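Local coordinates for flagellar hook-associated protein 2 (Bdellovibrio bacteriovorus, PDB 6KTY) that probably caps the tip of the growing flagellar filament, where it would promote flagellin polymerisation and keep unassembled subunits from leaking out, at residues V37-Q42 and N152-V157; G31-E36 and D171-V176. One frame throughout, in Å; residues are numbered along the deposited sequence.

Contact 1 of 2, residues V37-Q42 and N152-V157; sequences VVQLAQ and NAKVKV
Gln39 swings its CG anti to the backbone N (chi1 170°) and runs on extended, while Lys154 sets its CG anti to its own carbonyl carbon (chi1 -67°), and the two chains cross at an angle. Their hydrogen-bonded pairing puts both on one face of the sheet. The Gln39 amide reaches the residue just before the other strand, where NE2 donates to Asn152 O at 3.0 Å, nearly in line with that carbonyl but with a bent N-H (136°). Lys154 lays its methylenes past this amide, with CD 4.1 Å from Gln39 NE2. Beneath them lies a classic beta bulge: Val38 and Gln39 both face Lys154, and their amides share its carbonyl. Val38 N reaches Lys154 O at 2.8 Å through a bent bond, whereas Gln39 N, at 3.1 Å, lies in the carbonyl plane on a lone pair. In return Lys154 N donates to Gln39 O at 3.0 Å. Val38, the first of the two bulge residues, meets Lys156 CG through CG2 at 4.0 Å. Beyond the end of strand 32-39, Ala41 CB touches Ala153 CB at 3.9 Å, at the start of strand 153-157. In this internal piece of the cap protein, the pairing joins N-terminal and C-terminal family regions as antiparallel neighbours in a five-stranded sheet; strand 160-164 flanks 153-157, and Phe180 of strand 178-180 packs on Val37 and Val155.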
loop_
_atom_site.group_PDB
_atom_site.type_symbol
_atom_site.label_atom_id
_atom_site.label_comp_id
_atom_site.label_asym_id
_atom_site.label_seq_id
_atom_site.Cartn_x
_atom_site.Cartn_y
_atom_site.Cartn_z
ATOM N N VAL A 37 3.287 11.520 0.013
ATOM C CA VAL A 37 3.745 11.622 1.408
ATOM C C VAL A 37 4.773 10.519 1.672
ATOM O O VAL A 37 4.409 9.333 1.792
ATOM C CB VAL A 37 2.601 11.501 2.389
ATOM C CG1 VAL A 37 3.149 11.765 3.834
ATOM C CG2 VAL A 37 1.495 12.427 2.005
ATOM N N VAL A 38 6.054 10.894 1.707
ATOM C CA VAL A 38 7.144 9.934 1.888
ATOM C C VAL A 38 7.256 9.550 3.376
ATOM O O VAL A 38 7.309 8.388 3.699
ATOM C CB VAL A 38 8.493 10.451 1.315
ATOM C CG1 VAL A 38 9.592 9.437 1.538
ATOM C CG2 VAL A 38 8.344 10.700 -0.221
ATOM N N GLN A 39 7.231 10.532 4.264
ATOM C CA GLN A 39 7.326 10.264 5.704
ATOM C C GLN A 39 6.519 11.319 6.424
ATOM O O GLN A 39 6.567 12.498 6.034
ATOM C CB GLN A 39 8.811 10.361 6.048
ATOM C CG GLN A 39 9.185 10.362 7.484
ATOM C CD GLN A 39 10.666 10.675 7.617
ATOM O OE1 GLN A 39 11.505 9.836 7.304
ATOM N NE2 GLN A 39 10.989 11.895 8.072
ATOM N N LEU A 40 5.774 10.933 7.452
ATOM C CA LEU A 40 5.105 11.925 8.262
ATOM C C LEU A 40 6.153 12.694 9.070
ATOM O O LEU A 40 7.245 12.199 9.329
ATOM C CB LEU A 40 4.096 11.284 9.206
ATOM C CG LEU A 40 2.901 10.597 8.549
ATOM C CD1 LEU A 40 2.123 9.890 9.652
ATOM C CD2 LEU A 40 1.964 11.556 7.785
ATOM N N ALA A 41 5.824 13.911 9.458
ATOM C CA ALA A 41 6.642 14.607 10.454
ATOM C C ALA A 41 6.609 13.821 11.788
ATOM O O ALA A 41 5.580 13.256 12.128
ATOM C CB ALA A 41 6.133 16.018 10.644
ATOM N N GLN A 42 7.739 13.780 12.499
ATOM C CA GLN A 42 7.903 12.927 13.681
ATOM C C GLN A 42 8.146 13.801 14.915
ATOM O O GLN A 42 8.936 14.763 14.851
ATOM C CB GLN A 42 9.090 11.979 13.521
ATOM C CG GLN A 42 9.136 11.191 12.255
ATOM C CD GLN A 42 8.185 10.005 12.280
ATOM O OE1 GLN A 42 8.275 9.156 13.149
ATOM N NE2 GLN A 42 7.284 9.950 11.328
ATOM N N ASN A 152 11.211 16.377 10.255
ATOM C CA ASN A 152 10.337 16.950 9.275
ATOM C C ASN A 152 9.581 15.841 8.514
ATOM O O ASN A 152 10.069 14.712 8.354
ATOM C CB ASN A 152 11.165 17.807 8.273
ATOM C CG ASN A 152 11.826 19.010 8.913
ATOM O OD1 ASN A 152 11.362 19.540 9.938
ATOM N ND2 ASN A 152 12.909 19.470 8.295
ATOM N N ALA A 153 8.378 16.184 8.047
ATOM C CA ALA A 153 7.734 15.447 6.966
ATOM C C ALA A 153 8.560 15.546 5.698
ATOM O O ALA A 153 9.274 16.542 5.443
ATOM C CB ALA A 153 6.348 15.945 6.706
ATOM N N LYS A 154 8.496 14.483 4.908
ATOM C CA LYS A 154 9.099 14.484 3.591
ATOM C C LYS A 154 7.965 14.238 2.633
ATOM O O LYS A 154 7.234 13.247 2.769
ATOM C CB LYS A 154 10.162 13.399 3.450
ATOM C CG LYS A 154 11.405 13.611 4.317
ATOM C CD LYS A 154 12.344 12.434 4.220
ATOM C CE LYS A 154 13.643 12.672 4.981
ATOM N NZ LYS A 154 14.467 11.397 4.949
ATOM N N VAL A 155 7.780 15.167 1.704
ATOM C CA VAL A 155 6.782 15.037 0.685
ATOM C C VAL A 155 7.343 15.380 -0.672
ATOM O O VAL A 155 8.229 16.216 -0.791
ATOM C CB VAL A 155 5.581 15.928 0.979
ATOM C CG1 VAL A 155 5.100 15.635 2.421
ATOM C CG2 VAL A 155 5.939 17.383 0.810
ATOM N N LYS A 156 6.797 14.775 -1.700
ATOM C CA LYS A 156 7.176 15.141 -3.039
ATOM C C LYS A 156 6.058 15.910 -3.719
ATOM O O LYS A 156 4.902 15.472 -3.729
ATOM C CB LYS A 156 7.545 13.918 -3.861
ATOM C CG LYS A 156 8.774 13.147 -3.334
ATOM C CD LYS A 156 9.129 11.988 -4.287
ATOM C CE LYS A 156 10.479 11.344 -3.871
ATOM N NZ LYS A 156 10.836 10.123 -4.636
ATOM N N VAL A 157 6.427 17.036 -4.314
ATOM C CA VAL A 157 5.494 17.833 -5.080
ATOM C C VAL A 157 6.023 17.841 -6.516
ATOM O O VAL A 157 7.184 18.182 -6.765
ATOM C CB VAL A 157 5.298 19.234 -4.475
ATOM C CG1 VAL A 157 6.619 19.988 -4.366
ATOM C CG2 VAL A 157 4.247 20.013 -5.262
#

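Contact 2 of 2, residues G31-E36 and D171-V176; sequences GDYAIE and DLVPGV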
loop_
_atom_site.group_PDB
_atom_site.type_symbol
_atom_site.label_atom_id
_atom_site.label_comp_id
_atom_site.label_asym_id
_atom_site.label_seq_id
_atom_site.Cartn_x
_atom_site.Cartn_y
_atom_site.Cartn_z
ATOM N N GLY A 31 -6.126 23.346 -10.582
ATOM C CA GLY A 31 -5.036 22.633 -11.235
ATOM C C GLY A 31 -4.960 21.146 -10.942
ATOM O O GLY A 31 -5.897 20.556 -10.405
ATOM N N ASP A 32 -3.824 20.572 -11.333
ATOM C CA ASP A 32 -3.514 19.148 -11.262
ATOM C C ASP A 32 -2.286 19.103 -10.384
ATOM O O ASP A 32 -1.233 19.647 -10.752
ATOM C CB ASP A 32 -3.194 18.615 -12.679
ATOM C CG ASP A 32 -2.741 17.128 -12.711
ATOM O OD1 ASP A 32 -2.862 16.362 -11.708
ATOM O OD2 ASP A 32 -2.263 16.717 -13.798
ATOM N N TYR A 33 -2.420 18.480 -9.216
ATOM C CA TYR A 33 -1.367 18.513 -8.212
ATOM C C TYR A 33 -0.934 17.083 -7.870
ATOM O O TYR A 33 -1.764 16.220 -7.648
ATOM C CB TYR A 33 -1.870 19.272 -6.978
ATOM C CG TYR A 33 -2.132 20.753 -7.255
ATOM C CD1 TYR A 33 -1.078 21.645 -7.317
ATOM C CD2 TYR A 33 -3.429 21.253 -7.458
ATOM C CE1 TYR A 33 -1.283 22.995 -7.578
ATOM C CE2 TYR A 33 -3.647 22.626 -7.730
ATOM C CZ TYR A 33 -2.556 23.482 -7.778
ATOM O OH TYR A 33 -2.676 24.832 -8.005
ATOM N N ALA A 34 0.369 16.833 -7.901
ATOM C CA ALA A 34 0.897 15.488 -7.673
ATOM C C ALA A 34 1.666 15.506 -6.364
ATOM O O ALA A 34 2.716 16.161 -6.277
ATOM C CB ALA A 34 1.796 15.088 -8.796
ATOM N N ILE A 35 1.135 14.803 -5.354
ATOM C CA ILE A 35 1.722 14.799 -4.011
ATOM C C ILE A 35 1.901 13.387 -3.530
ATOM O O ILE A 35 0.968 12.576 -3.605
ATOM C CB ILE A 35 0.840 15.531 -2.969
ATOM C CG1 ILE A 35 0.633 16.986 -3.346
ATOM C CG2 ILE A 35 1.500 15.521 -1.589
ATOM C CD1 ILE A 35 1.919 17.766 -3.587
ATOM N N GLU A 36 3.107 13.131 -3.034
ATOM C CA GLU A 36 3.497 11.903 -2.395
ATOM C C GLU A 36 3.929 12.174 -0.946
ATOM O O GLU A 36 4.859 12.961 -0.710
ATOM C CB GLU A 36 4.693 11.327 -3.138
ATOM C CG GLU A 36 5.057 9.944 -2.680
ATOM C CD GLU A 36 6.226 9.360 -3.432
ATOM O OE1 GLU A 36 6.431 9.746 -4.591
ATOM O OE2 GLU A 36 6.915 8.474 -2.884
ATOM N N ASP A 171 0.961 25.637 1.534
ATOM C CA ASP A 171 1.791 26.061 0.364
ATOM C C ASP A 171 1.800 25.142 -0.868
ATOM O O ASP A 171 2.066 25.598 -1.987
ATOM C CB ASP A 171 3.251 26.269 0.767
ATOM C CG ASP A 171 3.418 27.371 1.760
ATOM O OD1 ASP A 171 2.963 28.512 1.505
ATOM O OD2 ASP A 171 4.020 27.089 2.803
ATOM N N LEU A 172 1.556 23.861 -0.671
ATOM C CA LEU A 172 1.670 22.896 -1.778
ATOM C C LEU A 172 0.573 23.008 -2.822
ATOM O O LEU A 172 0.826 22.860 -4.020
ATOM C CB LEU A 172 1.726 21.490 -1.218
ATOM C CG LEU A 172 3.025 21.295 -0.456
ATOM C CD1 LEU A 172 3.266 19.867 -0.129
ATOM C CD2 LEU A 172 4.161 21.876 -1.338
ATOM N N VAL A 173 -0.644 23.254 -2.353
ATOM C CA VAL A 173 -1.792 23.454 -3.213
ATOM C C VAL A 173 -2.308 24.804 -2.778
ATOM O O VAL A 173 -2.890 24.914 -1.700
ATOM C CB VAL A 173 -2.862 22.352 -3.025
ATOM C CG1 VAL A 173 -4.118 22.662 -3.871
ATOM C CG2 VAL A 173 -2.279 20.992 -3.392
ATOM N N PRO A 174 -2.023 25.851 -3.572
ATOM C CA PRO A 174 -2.394 27.206 -3.165
ATOM C C PRO A 174 -3.898 27.350 -2.975
ATOM O O PRO A 174 -4.671 26.982 -3.870
ATOM C CB PRO A 174 -1.907 28.076 -4.339
ATOM C CG PRO A 174 -0.781 27.304 -4.925
ATOM C CD PRO A 174 -1.214 25.859 -4.812
ATOM N N GLY A 175 -4.306 27.867 -1.816
ATOM C CA GLY A 175 -5.724 28.074 -1.521
ATOM C C GLY A 175 -6.351 26.924 -0.751
ATOM O O GLY A 175 -7.544 26.965 -0.423
ATOM N N VAL A 176 -5.555 25.895 -0.453
ATOM C CA VAL A 176 -6.036 24.758 0.299
ATOM C C VAL A 176 -5.114 24.453 1.477
ATOM O O VAL A 176 -3.881 24.586 1.380
ATOM C CB VAL A 176 -6.166 23.530 -0.639
ATOM C CG1 VAL A 176 -6.168 22.206 0.140
ATOM C CG2 VAL A 176 -7.422 23.668 -1.495
#
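The Tyr33 ring takes the two methyls of Val173 over one face, while Leu172 O and Pro174 CD approach it obliquely. This is a CH-pi contact between strand 32-39 of the five-stranded antiparallel sheet and a loop that makes a type II beta turn from Val173 to Val176. Val173 CG1 stands 4.1 Å from the ring centroid, 21° off the normal and displaced toward the rim beside CD2 and CE2. The second methyl, CG2, sits nearer the root of the ring, 3.9 Å from Tyr33 CG. With CG1 anti to the backbone N (chi1 175°) and CG2 anti to the carbonyl carbon, Val173 spreads both branches along the tyrosine. Two residues further along strand 32-39, Ile35 points the same way and continues the apolar surface, its CD1 lying 4.3 Å from Leu172 CD1. Leu172 also packs on Val155, Ile162 and Leu164, so the loop is laid across several strands of the sheet. In strand 189-192, the neighbour of 32-39 on the side away from 153-157, Leu191 touches both Tyr33 and Ile35. The contact between the two segments is mainly apolar; Leu172 O, beside the ring, accepts a hydrogen bond from Gln101 of a neighbouring subunit, which also packs Lys99 on Tyr33. The turn itself is closed by Val176 N bonding to Val173 O at 3.1 Å, with Gly175 at its third position (phi 95°). At the far end of the ring, Pro174 CD comes within 3.7 Å of Tyr33 OH.

Overall arrangement
Contacts 1 and 2 draw on successive parts of strand 32-39, with their centres about 14 Å apart. Both are largely buried, but contact 2 lies farther from the centre of the chain and includes an exposed proline. Contact 1 joins neighbouring strands edge to edge, through backbone bonds and a side-chain amide; contact 2 lays a loop against one face of the same sheet, mainly through apolar and CH-pi packing. They meet where Lys156 N probably bonds to Glu36 O, at 2.8 Å, and where Val157 packs on Ile35. Along the sequence contact 1 is nested within contact 2, and both touch the same neighbouring subunit.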